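Local coordinates for protein aldose 1-epimerase (Caenorhabditis elegans, PDB 1LUR) that probably interconverts the alpha and beta anomers of aldose sugars, as a galactose mutarotase-like aldose 1-epimerase of the GalM family, at residues G31-K36 with D57-D62. Residues are numbered along the deposited sequence; the frame is centred on the assembly and turned at random.
Sequences GATLAK and DEFEKD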
loop_
_atom_site.group_PDB
_atom_site.type_symbol
_atom_site.label_atom_id
_atom_site.label_comp_id
_atom_site.label_asym_id
_atom_site.label_seq_id
_atom_site.Cartn_x
_atom_site.Cartn_y
_atom_site.Cartn_z
ATOM N N GLY A 31 -4.484 3.272 12.292
ATOM C CA GLY A 31 -3.934 3.336 10.953
ATOM C C GLY A 31 -4.711 2.485 9.962
ATOM O O GLY A 31 -4.224 2.241 8.858
ATOM N N ALA A 32 -5.913 2.049 10.344
ATOM C CA ALA A 32 -6.752 1.214 9.473
ATOM C C ALA A 32 -5.818 0.209 8.811
ATOM O O ALA A 32 -5.804 0.049 7.587
ATOM C CB ALA A 32 -7.440 2.079 8.421
ATOM N N THR A 33 -5.049 -0.466 9.658
ATOM C CA THR A 33 -4.063 -1.466 9.269
ATOM C C THR A 33 -4.460 -2.919 9.026
ATOM O O THR A 33 -5.293 -3.481 9.735
ATOM C CB THR A 33 -2.933 -1.505 10.327
ATOM O OG1 THR A 33 -2.406 -0.187 10.513
ATOM C CG2 THR A 33 -1.818 -2.450 9.894
ATOM N N LEU A 34 -3.826 -3.522 8.024
ATOM C CA LEU A 34 -4.067 -4.915 7.674
ATOM C C LEU A 34 -2.989 -5.602 8.505
ATOM O O LEU A 34 -1.822 -5.644 8.110
ATOM C CB LEU A 34 -3.816 -5.167 6.185
ATOM C CG LEU A 34 -3.869 -6.636 5.745
ATOM C CD1 LEU A 34 -5.194 -7.265 6.174
ATOM C CD2 LEU A 34 -3.692 -6.726 4.228
ATOM N N ALA A 35 -3.383 -6.114 9.668
ATOM C CA ALA A 35 -2.463 -6.793 10.581
ATOM C C ALA A 35 -2.012 -8.186 10.145
ATOM O O ALA A 35 -0.822 -8.501 10.190
ATOM C CB ALA A 35 -3.086 -6.869 11.968
ATOM N N LYS A 36 -2.960 -9.026 9.748
ATOM C CA LYS A 36 -2.634 -10.380 9.315
ATOM C C LYS A 36 -3.531 -10.796 8.167
ATOM O O LYS A 36 -4.589 -10.208 7.947
ATOM C CB LYS A 36 -2.860 -11.386 10.444
ATOM C CG LYS A 36 -2.304 -11.021 11.804
ATOM C CD LYS A 36 -2.877 -11.965 12.865
ATOM C CE LYS A 36 -2.708 -13.429 12.459
ATOM N NZ LYS A 36 -3.318 -14.368 13.443
ATOM N N ASP A 57 0.461 -2.616 20.586
ATOM C CA ASP A 57 1.411 -1.552 20.870
ATOM C C ASP A 57 2.580 -1.541 19.888
ATOM O O ASP A 57 3.045 -0.472 19.491
ATOM C CB ASP A 57 1.924 -1.675 22.304
ATOM C CG ASP A 57 2.274 -0.331 22.908
ATOM O OD1 ASP A 57 3.253 0.298 22.450
ATOM O OD2 ASP A 57 1.558 0.105 23.836
ATOM N N GLU A 58 3.051 -2.723 19.493
ATOM C CA GLU A 58 4.168 -2.810 18.555
ATOM C C GLU A 58 3.798 -2.144 17.236
ATOM O O GLU A 58 4.652 -1.583 16.549
ATOM C CB GLU A 58 4.549 -4.268 18.294
ATOM C CG GLU A 58 5.116 -4.992 19.499
ATOM C CD GLU A 58 5.405 -6.449 19.212
ATOM O OE1 GLU A 58 6.409 -6.738 18.529
ATOM O OE2 GLU A 58 4.617 -7.306 19.660
ATOM N N PHE A 59 2.519 -2.223 16.884
ATOM C CA PHE A 59 2.027 -1.624 15.649
ATOM C C PHE A 59 2.016 -0.110 15.804
ATOM O O PHE A 59 2.397 0.622 14.888
ATOM C CB PHE A 59 0.611 -2.118 15.344
ATOM C CG PHE A 59 0.564 -3.306 14.426
ATOM C CD1 PHE A 59 0.822 -3.159 13.067
ATOM C CD2 PHE A 59 0.257 -4.571 14.915
ATOM C CE1 PHE A 59 0.772 -4.250 12.209
ATOM C CE2 PHE A 59 0.205 -5.673 14.066
ATOM C CZ PHE A 59 0.463 -5.511 12.710
ATOM N N GLU A 60 1.580 0.351 16.974
ATOM C CA GLU A 60 1.514 1.778 17.264
ATOM C C GLU A 60 2.902 2.402 17.337
ATOM O O GLU A 60 3.049 3.623 17.286
ATOM C CB GLU A 60 0.774 2.017 18.584
ATOM C CG GLU A 60 -0.694 1.619 18.559
ATOM C CD GLU A 60 -1.375 1.799 19.907
ATOM O OE1 GLU A 60 -0.933 1.164 20.887
ATOM O OE2 GLU A 60 -2.352 2.573 19.988
ATOM N N LYS A 61 3.924 1.563 17.455
ATOM C CA LYS A 61 5.288 2.059 17.533
ATOM C C LYS A 61 6.048 1.855 16.226
ATOM O O LYS A 61 7.139 2.389 16.055
ATOM C CB LYS A 61 6.030 1.376 18.688
ATOM C CG LYS A 61 5.495 1.741 20.070
ATOM C CD LYS A 61 6.168 0.926 21.175
ATOM C CE LYS A 61 5.785 1.450 22.557
ATOM N NZ LYS A 61 6.280 0.577 23.663
ATOM N N ASP A 62 5.467 1.092 15.303
ATOM C CA ASP A 62 6.109 0.830 14.018
ATOM C C ASP A 62 6.339 2.113 13.228
ATOM O O ASP A 62 5.548 3.052 13.315
ATOM C CB ASP A 62 5.261 -0.139 13.186
ATOM C CG ASP A 62 5.783 -0.303 11.770
ATOM O OD1 ASP A 62 7.012 -0.443 11.594
ATOM O OD2 ASP A 62 4.962 -0.308 10.829
#
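Phe59 reaches from the short helix 56-61 onto strand 33-40, where its ring touches Thr33 and Ala35. This packs one of the few helical turns of a chain with the beta-rich fold of the galactose mutarotase family against a four-stranded antiparallel sheet. The contact is small, buried and wholly apolar. Thr33 CG2 comes within 3.9 Å of Phe59 CE1, the methyl approaching the ring obliquely and lying a little farther from CD1. Two residues along, the ring tip meets Ala35: Phe59 CZ lies 3.8 Å from Ala35 CA, and Ala35 CB also rests against CZ and CE2. On the ring, CD1 and CE1 therefore meet Thr33, while CZ and CE2 meet Ala35. Leu34, between them on the strand, turns away from the helix and packs on Leu27.

Further out, Phe53 meets the Phe59 ring edge-to-face, and Leu28 of strand 24-28 also touches Phe59. Replacing Phe59 with an alanine is likely to leave the Thr33 methyl and Ala35 without their partner from the helix and to open a gap beside Phe53. Ala35 sits in a classic beta bulge, at which it and Lys36 both face Thr26. Behind Phe59, Asp62 N donates to Phe59 O at 3.1 Å; the Asp62 carboxylate binds the backbone N of Ala64 through OD1 and that of Ile66 through OD2. The two branches of Thr33 divide their work: CG2 is anti to the Thr33 backbone N, which presents the methyl to the ring, whereas OG1, beside that N (chi1 -54°), is hydrogen-bonded to Phe30 O.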